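Local coordinates for ABC-type branched-chain amino acid transport systems periplasmic component-like protein (Thermomonospora curvata, PDB 4N03) that probably captures fatty acids such as the palmitic acid bound here and delivers them to an ABC transporter for uptake, at residues Q55-Y60 against A102-L107; G69-T74 against K327-K332; M111-K116 against E177-G182; I127-T132 against V311-G316. All blocks are in the same frame, centred on the assembly; numbering follows the deposited sequence.

Overall arrangement
From the N terminus, helix 47-66 opens interaction 1, which closes a short loop when strand 103-107 of the four-stranded parallel sheet comes up beside it. Before that, residues 69-74 open interaction 2, whose disulfide is not closed until residues 327-332; interactions 1 and 2 therefore cross, and interactions 3 and 4 both fall within the long span of interaction 2. Interaction 3 sets helix 109-122 of the first lobe near helix 179-195 of the second. Interaction 4 starts between those two helices, on strand 126-129, and ends on helix 309-330, so it crosses interaction 3. Both touch the palmitic acid, while interaction 2 ties the far end of helix 309-330 to the loop before strand 74-81.

Interaction 1: residues Q55-Y60 against A102-L107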
# COMPACT_ATOMS: atom_id res chain seq x y z
N GLN A 55 -2.46 4.04 -13.23
CA GLN A 55 -1.73 4.62 -14.33
C GLN A 55 -0.30 4.21 -14.36
O GLN A 55 0.28 4.02 -15.44
CB GLN A 55 -1.86 6.17 -14.30
CG GLN A 55 -3.26 6.60 -14.69
CD GLN A 55 -3.45 8.10 -14.89
OE1 GLN A 55 -4.43 8.50 -15.54
NE2 GLN A 55 -2.59 8.91 -14.34
N ALA A 56 0.34 4.06 -13.20
CA ALA A 56 1.70 3.60 -13.17
C ALA A 56 1.87 2.18 -13.64
O ALA A 56 2.85 1.85 -14.32
CB ALA A 56 2.34 3.79 -11.80
N GLN A 57 0.90 1.33 -13.32
CA GLN A 57 0.88 -0.04 -13.85
C GLN A 57 0.74 0.02 -15.39
O GLN A 57 1.47 -0.71 -16.06
CB GLN A 57 -0.27 -0.85 -13.26
CG GLN A 57 -0.09 -1.20 -11.78
CD GLN A 57 -0.31 -2.64 -11.46
OE1 GLN A 57 -0.87 -3.41 -12.22
NE2 GLN A 57 0.10 -3.02 -10.24
N GLN A 58 -0.18 0.82 -15.89
CA GLN A 58 -0.36 0.90 -17.34
C GLN A 58 0.96 1.43 -18.02
O GLN A 58 1.32 0.95 -19.12
CB GLN A 58 -1.65 1.70 -17.74
CG GLN A 58 -3.05 1.24 -17.24
CD GLN A 58 -3.72 -0.02 -17.88
OE1 GLN A 58 -3.36 -0.47 -18.96
NE2 GLN A 58 -4.74 -0.58 -17.20
N LEU A 59 1.65 2.35 -17.40
CA LEU A 59 2.92 2.81 -17.92
C LEU A 59 3.92 1.67 -18.05
O LEU A 59 4.55 1.50 -19.12
CB LEU A 59 3.49 3.89 -16.99
CG LEU A 59 4.87 4.43 -17.41
CD1 LEU A 59 4.93 5.12 -18.74
CD2 LEU A 59 5.41 5.33 -16.31
N TYR A 60 4.05 0.88 -16.99
CA TYR A 60 4.96 -0.26 -17.01
C TYR A 60 4.56 -1.24 -18.16
O TYR A 60 5.41 -1.69 -18.93
CB TYR A 60 4.94 -0.98 -15.64
CG TYR A 60 6.15 -1.85 -15.41
CD1 TYR A 60 6.28 -3.11 -16.02
CD2 TYR A 60 7.20 -1.43 -14.61
CE1 TYR A 60 7.43 -3.87 -15.84
CE2 TYR A 60 8.33 -2.16 -14.43
CZ TYR A 60 8.44 -3.41 -15.03
OH TYR A 60 9.60 -4.12 -14.86
N ALA A 102 -4.16 -13.05 -13.61
CA ALA A 102 -3.71 -12.59 -12.30
C ALA A 102 -4.30 -11.20 -12.09
O ALA A 102 -4.78 -10.56 -13.05
CB ALA A 102 -2.19 -12.53 -12.27
N ILE A 103 -4.22 -10.73 -10.85
CA ILE A 103 -4.70 -9.40 -10.41
C ILE A 103 -3.54 -8.68 -9.77
O ILE A 103 -3.31 -8.78 -8.56
CB ILE A 103 -5.90 -9.49 -9.48
CG1 ILE A 103 -7.05 -10.16 -10.22
CG2 ILE A 103 -6.27 -8.11 -9.03
CD1 ILE A 103 -8.28 -10.37 -9.34
N PRO A 104 -2.75 -7.93 -10.58
CA PRO A 104 -1.58 -7.25 -10.04
C PRO A 104 -1.80 -5.96 -9.31
O PRO A 104 -0.87 -5.37 -8.81
CB PRO A 104 -0.72 -7.01 -11.26
CG PRO A 104 -1.71 -6.84 -12.37
CD PRO A 104 -2.72 -7.92 -12.06
N HIS A 105 -3.05 -5.51 -9.24
CA HIS A 105 -3.42 -4.42 -8.34
C HIS A 105 -4.83 -4.64 -7.87
O HIS A 105 -5.76 -4.65 -8.65
CB HIS A 105 -3.29 -3.04 -9.03
CG HIS A 105 -3.82 -1.92 -8.20
ND1 HIS A 105 -3.49 -1.74 -6.88
CD2 HIS A 105 -4.69 -0.92 -8.50
CE1 HIS A 105 -4.16 -0.70 -6.41
NE2 HIS A 105 -4.87 -0.17 -7.37
N PHE A 106 -4.99 -4.83 -6.55
CA PHE A 106 -6.29 -4.94 -5.91
C PHE A 106 -6.21 -4.01 -4.69
O PHE A 106 -5.53 -4.33 -3.69
CB PHE A 106 -6.54 -6.37 -5.49
CG PHE A 106 -8.00 -6.72 -5.38
CD1 PHE A 106 -8.93 -5.85 -4.82
CD2 PHE A 106 -8.44 -7.94 -5.79
CE1 PHE A 106 -10.26 -6.20 -4.73
CE2 PHE A 106 -9.78 -8.29 -5.73
CZ PHE A 106 -10.70 -7.42 -5.19
N LEU A 107 -6.85 -2.85 -4.76
CA LEU A 107 -6.73 -1.85 -3.71
C LEU A 107 -7.64 -2.22 -2.53
O LEU A 107 -8.81 -2.49 -2.71
CB LEU A 107 -7.14 -0.48 -4.23
CG LEU A 107 -6.83 0.68 -3.29
CD1 LEU A 107 -6.42 1.90 -4.12
CD2 LEU A 107 -8.00 1.03 -2.39
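Gln57 reaches out from helix 47-66 to the backbone and side chains of Pro104 and His105. Its CB and CG carry the chain off the helix, CG lying anti to the carbonyl carbon (chi1 -70°). A bend at the next bond (chi2 -130°) turns the amide toward the backbone at Pro104, where Gln57 CD passes 3.9 Å from His105 CB. The two amide atoms then part. NE2 donates to Pro104 O at 2.9 Å, a fairly straight bond (154° at the hydrogen) in which the nitrogen stands well above the carbonyl plane. The same NE2 lies 3.6 Å from His105 CB, while OE1 rests 3.5 Å from Pro104 CG and is hydrogen-bonded to Tyr61 OH, one helical turn further on. With both ends engaged, the amide is kept from flipping, which suits a glutamine: long enough to span the gap, and both donor and acceptor at its tip. A leucine here would probably fill much of the same space but leave Pro104 O and Tyr61 OH without their buried mates. The chain turns a corner at Pro104, within 103-107. Helix 47-66 thus lies against the face of the parallel sheet, with strand 33-40 touching Gln57 through Ile38, strand 103-107 next to it, and helix 309-330 touching Pro104 through Val321.

Interaction 2: residues G69-T74 against K327-K332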
# COMPACT_ATOMS: atom_id res chain seq x y z
N GLY A 69 6.28 -7.34 -25.48
CA GLY A 69 5.45 -8.08 -24.54
C GLY A 69 6.24 -9.13 -23.80
O GLY A 69 7.41 -8.99 -23.57
N VAL A 70 5.54 -10.16 -23.34
CA VAL A 70 6.10 -11.31 -22.58
C VAL A 70 5.79 -12.57 -23.37
O VAL A 70 4.63 -12.81 -23.71
CB VAL A 70 5.52 -11.48 -21.17
CG1 VAL A 70 6.12 -12.69 -20.50
CG2 VAL A 70 5.81 -10.22 -20.36
N CYS A 71 6.81 -13.35 -23.71
CA CYS A 71 6.54 -14.61 -24.42
C CYS A 71 5.82 -14.25 -25.75
O CYS A 71 4.97 -15.00 -26.21
CB CYS A 71 5.75 -15.60 -23.44
SG CYS A 71 6.68 -17.13 -23.11
N GLY A 72 6.14 -13.09 -26.36
CA GLY A 72 5.49 -12.61 -27.57
C GLY A 72 4.03 -12.21 -27.45
O GLY A 72 3.31 -12.01 -28.47
N ARG A 73 3.57 -12.05 -26.21
CA ARG A 73 2.21 -11.72 -25.93
C ARG A 73 2.12 -10.32 -25.31
O ARG A 73 2.92 -9.91 -24.47
CB ARG A 73 1.62 -12.75 -24.96
CG ARG A 73 1.47 -14.13 -25.61
CD ARG A 73 1.16 -15.19 -24.57
NE ARG A 73 0.93 -16.50 -25.13
CZ ARG A 73 1.88 -17.33 -25.54
NH1 ARG A 73 3.14 -17.02 -25.44
NH2 ARG A 73 1.54 -18.52 -26.01
N THR A 74 1.11 -9.59 -25.76
CA THR A 74 0.85 -8.24 -25.25
C THR A 74 0.09 -8.31 -23.93
O THR A 74 -0.84 -9.05 -23.82
CB THR A 74 0.02 -7.41 -26.27
OG1 THR A 74 -1.30 -7.93 -26.40
CG2 THR A 74 0.63 -7.41 -27.61
N LYS A 327 9.51 -15.35 -16.03
CA LYS A 327 10.05 -16.64 -15.57
C LYS A 327 9.09 -17.76 -15.95
O LYS A 327 9.49 -18.85 -16.39
CB LYS A 327 10.27 -16.61 -14.06
CG LYS A 327 11.51 -15.88 -13.53
CD LYS A 327 11.52 -15.96 -12.00
CE LYS A 327 12.47 -14.99 -11.33
NZ LYS A 327 11.84 -13.66 -11.18
N ALA A 328 7.78 -17.53 -15.78
CA ALA A 328 6.80 -18.54 -16.17
C ALA A 328 6.83 -18.85 -17.66
O ALA A 328 6.74 -19.99 -18.08
CB ALA A 328 5.43 -18.10 -15.72
N CYS A 329 6.97 -17.80 -18.48
CA CYS A 329 7.17 -17.92 -19.93
C CYS A 329 8.33 -18.82 -20.26
O CYS A 329 8.23 -19.70 -21.15
CB CYS A 329 7.47 -16.49 -20.54
SG CYS A 329 8.30 -16.43 -22.12
N ALA A 330 9.45 -18.57 -19.60
CA ALA A 330 10.66 -19.34 -19.88
C ALA A 330 10.45 -20.80 -19.51
O ALA A 330 11.06 -21.65 -20.11
CB ALA A 330 11.83 -18.76 -19.11
N ASN A 331 9.58 -21.10 -18.54
CA ASN A 331 9.18 -22.48 -18.22
C ASN A 331 8.04 -23.00 -19.10
O ASN A 331 7.47 -24.06 -18.83
CB ASN A 331 8.76 -22.54 -16.77
CG ASN A 331 9.92 -22.45 -15.83
OD1 ASN A 331 11.04 -22.92 -16.15
ND2 ASN A 331 9.68 -21.88 -14.63
N LYS A 332 7.68 -22.22 -20.12
CA LYS A 332 6.60 -22.57 -21.01
C LYS A 332 5.28 -22.83 -20.29
O LYS A 332 4.50 -23.71 -20.66
CB LYS A 332 7.01 -23.71 -21.93
CG LYS A 332 8.15 -23.31 -22.84
CD LYS A 332 8.11 -24.10 -24.13
CE LYS A 332 9.25 -23.69 -25.02
NZ LYS A 332 9.09 -22.33 -25.60
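A disulfide between Cys71 and Cys329 pins a type I' beta turn to the last turn of a long helix. The SG atoms are 2.0 Å apart, and the C-S-S-C torsion of 87° is close to the relaxed value for such a bridge. The bond holds Cys71 CB 3.5 Å from Cys329 CB, nearer than unlinked carbons would come. Cys329 SG lies anti to its backbone N (chi1 159°), which swings it off the helix toward the turn, whereas Cys71 sits in a less usual rotamer (chi1 -118°). Val70 CG1 packs on Cys329 CB at 4.0 Å and adds an apolar contact beside the bridge.

The turn runs from Val70 to Arg73, whose backbones bond to each other in both directions. Its two central residues have positive phi, easy for Gly72 and more demanding for Cys71. Arg73 folds back, adding a weak bond from NH1 to Cys71 O, and its guanidinium also forms a salt bridge with Asp21 and a hydrogen bond to Gln25. On the other side, Lys332, with positive phi, ends the helix as the C' residue of a Schellman motif, its N bonding to Cys329 O at 2.8 Å. The bridge thus links the loop between helix 47-66 and strand 74-81 to the end of helix 309-330, just before strand 333-334, whose Leu334 touches both Cys71 and Arg73.

Interaction 3: residues M111-K116 against E177-G182. With PLM (palmitic acid), chain B.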
# COMPACT_ATOMS: atom_id res chain seq x y z
N MSE A 111 -11.53 -5.13 0.91
CA MSE A 111 -11.93 -5.58 -0.39
C MSE A 111 -11.26 -6.91 -0.74
O MSE A 111 -11.92 -7.84 -1.18
CB MSE A 111 -11.61 -4.53 -1.49
CG MSE A 111 -12.47 -3.27 -1.36
SE MSE A 111 -11.47 -1.91 -0.29
CE MSE A 111 -12.93 -1.46 0.98
N VAL A 112 -9.95 -7.01 -0.53
CA VAL A 112 -9.27 -8.26 -0.81
C VAL A 112 -9.70 -9.34 0.23
O VAL A 112 -9.88 -10.48 -0.17
CB VAL A 112 -7.75 -8.10 -0.83
CG1 VAL A 112 -7.10 -9.40 -1.25
CG2 VAL A 112 -7.32 -7.04 -1.80
N SER A 113 -9.91 -8.97 1.48
CA SER A 113 -10.40 -9.95 2.49
C SER A 113 -11.67 -10.59 2.03
O SER A 113 -11.86 -11.81 2.27
CB SER A 113 -10.61 -9.28 3.87
OG SER A 113 -9.37 -9.14 4.45
N ALA A 114 -12.57 -9.83 1.40
CA ALA A 114 -13.87 -10.35 1.02
C ALA A 114 -13.77 -11.42 -0.06
O ALA A 114 -14.69 -12.22 -0.22
CB ALA A 114 -14.78 -9.24 0.57
N VAL A 115 -12.67 -11.45 -0.80
CA VAL A 115 -12.49 -12.41 -1.89
C VAL A 115 -11.33 -13.36 -1.65
O VAL A 115 -10.98 -14.14 -2.50
CB VAL A 115 -12.35 -11.73 -3.27
CG1 VAL A 115 -13.63 -11.05 -3.66
CG2 VAL A 115 -11.20 -10.77 -3.30
N LYS A 116 -10.83 -13.38 -0.41
CA LYS A 116 -9.67 -14.21 -0.08
C LYS A 116 -9.94 -15.70 -0.36
O LYS A 116 -9.12 -16.41 -0.90
CB LYS A 116 -9.21 -13.90 1.34
CG LYS A 116 -7.92 -14.52 1.72
CD LYS A 116 -7.53 -14.05 3.11
CE LYS A 116 -6.24 -14.70 3.53
NZ LYS A 116 -6.51 -16.10 3.94
N GLU A 177 -12.19 1.17 11.00
CA GLU A 177 -12.58 -0.10 11.57
C GLU A 177 -12.25 -1.24 10.61
O GLU A 177 -12.37 -1.13 9.38
CB GLU A 177 -14.09 -0.06 11.93
CG GLU A 177 -15.03 0.15 10.74
CD GLU A 177 -16.51 -0.04 10.98
OE1 GLU A 177 -16.98 -0.00 12.11
OE2 GLU A 177 -17.22 -0.24 9.98
N GLY A 178 -11.83 -2.38 11.18
CA GLY A 178 -11.57 -3.56 10.41
C GLY A 178 -10.10 -3.73 10.03
O GLY A 178 -9.21 -3.25 10.70
N ASP A 179 -9.88 -4.44 8.93
CA ASP A 179 -8.56 -4.96 8.56
C ASP A 179 -7.44 -3.97 8.51
O ASP A 179 -6.29 -4.30 8.83
CB ASP A 179 -8.62 -5.51 7.08
CG ASP A 179 -9.12 -6.90 6.98
OD1 ASP A 179 -9.52 -7.51 8.01
OD2 ASP A 179 -9.17 -7.42 5.89
N TYR A 180 -7.71 -2.77 7.98
CA TYR A 180 -6.64 -1.77 7.82
C TYR A 180 -6.38 -1.10 9.17
O TYR A 180 -5.32 -1.29 9.77
CB TYR A 180 -7.02 -0.76 6.71
CG TYR A 180 -6.30 0.56 6.71
CD1 TYR A 180 -5.01 0.73 7.18
CD2 TYR A 180 -6.92 1.67 6.17
CE1 TYR A 180 -4.37 1.97 7.14
CE2 TYR A 180 -6.28 2.90 6.08
CZ TYR A 180 -5.03 3.05 6.56
OH TYR A 180 -4.37 4.27 6.49
N GLY A 181 -7.33 -0.32 9.67
CA GLY A 181 -7.07 0.41 10.89
C GLY A 181 -6.82 -0.48 12.08
O GLY A 181 -6.03 -0.16 12.93
N GLY A 182 -7.52 -1.63 12.11
CA GLY A 182 -7.36 -2.58 13.20
C GLY A 182 -6.00 -3.21 13.21
O GLY A 182 -5.45 -3.49 14.28
C1 PLM B . -6.44 -0.32 3.13
O1 PLM B . -5.53 -1.14 3.42
O2 PLM B . -7.65 -0.61 3.01
C2 PLM B . -6.04 1.09 2.74
C3 PLM B . -5.59 1.04 1.22
C4 PLM B . -4.95 2.33 0.75
C5 PLM B . -4.60 2.31 -0.70
C6 PLM B . -3.84 3.52 -1.29
C7 PLM B . -2.34 3.29 -1.22
C8 PLM B . -1.48 4.47 -1.59
C9 PLM B . -0.01 4.16 -1.82
CA PLM B . 0.89 4.26 -0.56
CB PLM B . 2.29 3.61 -0.91
CC PLM B . 2.69 2.54 0.14
CD PLM B . 3.69 1.52 -0.36
CE PLM B . 4.10 0.42 0.61
CF PLM B . 4.57 -0.83 -0.15
CG PLM B . 6.03 -0.81 -0.56
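Ser113 and Asp179 face each other from two helices. Both carry their polar groups in the same way, Ser113 OG and Asp179 CG each lying anti to the carbonyl carbon and beside the backbone N, and both groups point across the gap. The modelled separation of OG and OD2 is too short to be trusted, so the nature of the pairing stays doubtful. Ser113 OG has a weak hydrogen bond to Ser109 O one turn back in its own helix, a common habit of helical serines.

The next residue, Tyr180, turns the other way. Its CG lies anti to the backbone N (chi1 160°), which sends the ring to the palmitic acid. C2 of the acid lies over one face, 3.6 Å from Tyr180 CD2; C1 is 3.7 Å from Tyr180 CG, and O1 comes to 3.6 Å from Tyr180 CB. Tyrosine suits this place: a flat apolar face for the start of the chain, and a hydroxyl that bonds to Ala230 O, which probably helps fix the ring. With an alanine here, the head of the fatty acid would probably lose the surface it lies on and Ala230 O its hydroxyl mate. The acid itself is hydrogen-bonded by Tyr84, Ser109 and Tyr148. Helix 109-122 belongs to one lobe and helix 179-195 to the other, and a ligand held between two such lobes is the hallmark of the two-lobed periplasmic binding protein fold.

Interaction 4: residues I127-T132 against V311-G316; sequences IPSAWT and VVNGYG. With PLM (palmitic acid), chain B.
Asn313 ND2 donates to Ser129 OG at 2.7 Å, the hydroxyl lying almost in the plane of the amide although the bond is somewhat bent (141° at the hydrogen). Asn313 CG stands anti to its backbone N (chi1 -178°), which extends the amide from the helix toward the end of the strand. On the side of the other amide atom, a water lies between Asn313 OD1 (2.9 Å) and Pro128 O (2.8 Å), within bonding distance of each. Asparagine fits because one short group offers a donor to the serine and an acceptor toward the water.

Asn313 OD1 also meets the edge of the Trp131 indole, near its plane and 3.6 Å from CZ2, with the amide and ring planes 63° apart. Here strand 126-129, an outer strand of the parallel sheet in the first lobe, gives way to the chain leading to the second lobe, whereas helix 309-330, which follows the second lobe in the chain, packs back on the first: the crossing back and forth expected of the leucine-binding protein family. The ligand lies in the cleft between the lobes.

Trp131 makes one wall of it. Palmitic acid CE sits 3.6 Å above one indole face, off toward the rim, and CF comes within 3.7 Å of Trp131 CZ2; the opposite face is backed by Ser129 C. A broad apolar ring suits the hydrocarbon tail, and NE1 is paid for by a hydrogen bond to Thr144. Nearer the acid's head, Ser129 O touches palmitic acid C3 at 3.6 Å.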
# COMPACT_ATOMS: atom_id res chain seq x y z
N ILE A 127 -1.76 -9.01 -6.09
CA ILE A 127 -0.88 -8.10 -5.43
C ILE A 127 -1.68 -6.94 -4.91
O ILE A 127 -2.05 -6.00 -5.67
CB ILE A 127 0.26 -7.58 -6.33
CG1 ILE A 127 0.99 -8.70 -7.04
CG2 ILE A 127 1.20 -6.68 -5.54
CD1 ILE A 127 1.95 -8.25 -8.13
N PRO A 128 -2.06 -6.97 -3.63
CA PRO A 128 -2.85 -5.85 -3.09
C PRO A 128 -2.07 -4.55 -2.92
O PRO A 128 -0.86 -4.55 -2.75
CB PRO A 128 -3.27 -6.36 -1.70
CG PRO A 128 -3.03 -7.82 -1.71
CD PRO A 128 -1.87 -8.02 -2.61
N SER A 129 -2.79 -3.45 -3.00
CA SER A 129 -2.36 -2.17 -2.33
C SER A 129 -3.18 -2.09 -1.04
O SER A 129 -4.26 -1.52 -0.92
CB SER A 129 -2.54 -0.96 -3.22
OG SER A 129 -1.76 -1.06 -4.38
N ALA A 130 -2.68 -2.84 -0.06
CA ALA A 130 -3.33 -3.18 1.17
C ALA A 130 -2.31 -3.95 2.01
O ALA A 130 -1.62 -4.81 1.48
CB ALA A 130 -4.52 -4.04 0.92
N TRP A 131 -2.18 -3.61 3.26
CA TRP A 131 -1.10 -4.11 4.07
C TRP A 131 -1.52 -4.70 5.41
O TRP A 131 -0.75 -4.78 6.34
CB TRP A 131 0.01 -3.05 4.17
CG TRP A 131 0.60 -2.75 2.83
CD1 TRP A 131 1.50 -3.53 2.23
CD2 TRP A 131 0.22 -1.73 1.87
NE1 TRP A 131 1.78 -3.07 0.96
CE2 TRP A 131 0.96 -1.98 0.71
CE3 TRP A 131 -0.69 -0.68 1.87
CZ2 TRP A 131 0.86 -1.17 -0.43
CZ3 TRP A 131 -0.78 0.11 0.75
CH2 TRP A 131 -0.01 -0.13 -0.38
N THR A 132 -2.77 -5.13 5.49
CA THR A 132 -3.20 -5.85 6.65
C THR A 132 -2.54 -7.22 6.76
O THR A 132 -2.34 -7.94 5.79
CB THR A 132 -4.73 -6.00 6.64
OG1 THR A 132 -5.15 -6.62 7.85
CG2 THR A 132 -5.26 -6.83 5.49
N VAL A 311 2.28 6.22 -7.41
CA VAL A 311 2.99 5.96 -8.65
C VAL A 311 4.07 4.88 -8.41
O VAL A 311 4.24 3.96 -9.19
CB VAL A 311 3.56 7.25 -9.27
CG1 VAL A 311 4.41 6.95 -10.51
CG2 VAL A 311 2.44 8.23 -9.62
N VAL A 312 4.86 5.09 -7.37
CA VAL A 312 5.90 4.12 -7.02
C VAL A 312 5.31 2.73 -6.76
O VAL A 312 5.77 1.74 -7.27
CB VAL A 312 6.72 4.59 -5.77
CG1 VAL A 312 7.88 3.65 -5.54
CG2 VAL A 312 7.24 6.00 -5.96
N ASN A 313 4.23 2.70 -5.98
CA ASN A 313 3.57 1.47 -5.65
C ASN A 313 3.05 0.72 -6.85
O ASN A 313 3.23 -0.49 -6.99
CB ASN A 313 2.42 1.75 -4.66
CG ASN A 313 1.71 0.49 -4.22
OD1 ASN A 313 2.31 -0.47 -3.67
ND2 ASN A 313 0.46 0.49 -4.42
N GLY A 314 2.42 1.46 -7.78
CA GLY A 314 1.90 0.78 -8.96
C GLY A 314 3.00 0.30 -9.88
O GLY A 314 2.90 -0.80 -10.42
N TYR A 315 4.02 1.11 -10.13
CA TYR A 315 5.09 0.68 -11.00
C TYR A 315 5.75 -0.57 -10.42
O TYR A 315 6.05 -1.50 -11.13
CB TYR A 315 6.09 1.82 -11.15
CG TYR A 315 6.92 1.79 -12.42
CD1 TYR A 315 6.34 2.04 -13.63
CD2 TYR A 315 8.24 1.53 -12.36
CE1 TYR A 315 7.12 2.11 -14.83
CE2 TYR A 315 9.02 1.57 -13.51
CZ TYR A 315 8.44 1.81 -14.74
OH TYR A 315 9.25 1.92 -15.88
N GLY A 316 5.96 -0.57 -9.11
CA GLY A 316 6.53 -1.74 -8.45
C GLY A 316 5.68 -2.98 -8.57
O GLY A 316 6.24 -4.07 -8.73
C1 PLM B . -6.44 -0.32 3.13
O1 PLM B . -5.53 -1.14 3.42
O2 PLM B . -7.65 -0.61 3.01
C2 PLM B . -6.04 1.09 2.74
C3 PLM B . -5.59 1.04 1.22
C4 PLM B . -4.95 2.33 0.75
C5 PLM B . -4.60 2.31 -0.70
C6 PLM B . -3.84 3.52 -1.29
C7 PLM B . -2.34 3.29 -1.22
C8 PLM B . -1.48 4.47 -1.59
C9 PLM B . -0.01 4.16 -1.82
CA PLM B . 0.89 4.26 -0.56
CB PLM B . 2.29 3.61 -0.91
CC PLM B . 2.69 2.54 0.14
CD PLM B . 3.69 1.52 -0.36
CE PLM B . 4.10 0.42 0.61
CF PLM B . 4.57 -0.83 -0.15
CG PLM B . 6.03 -0.81 -0.56
O HOH W 1 1.59 -3.26 -3.34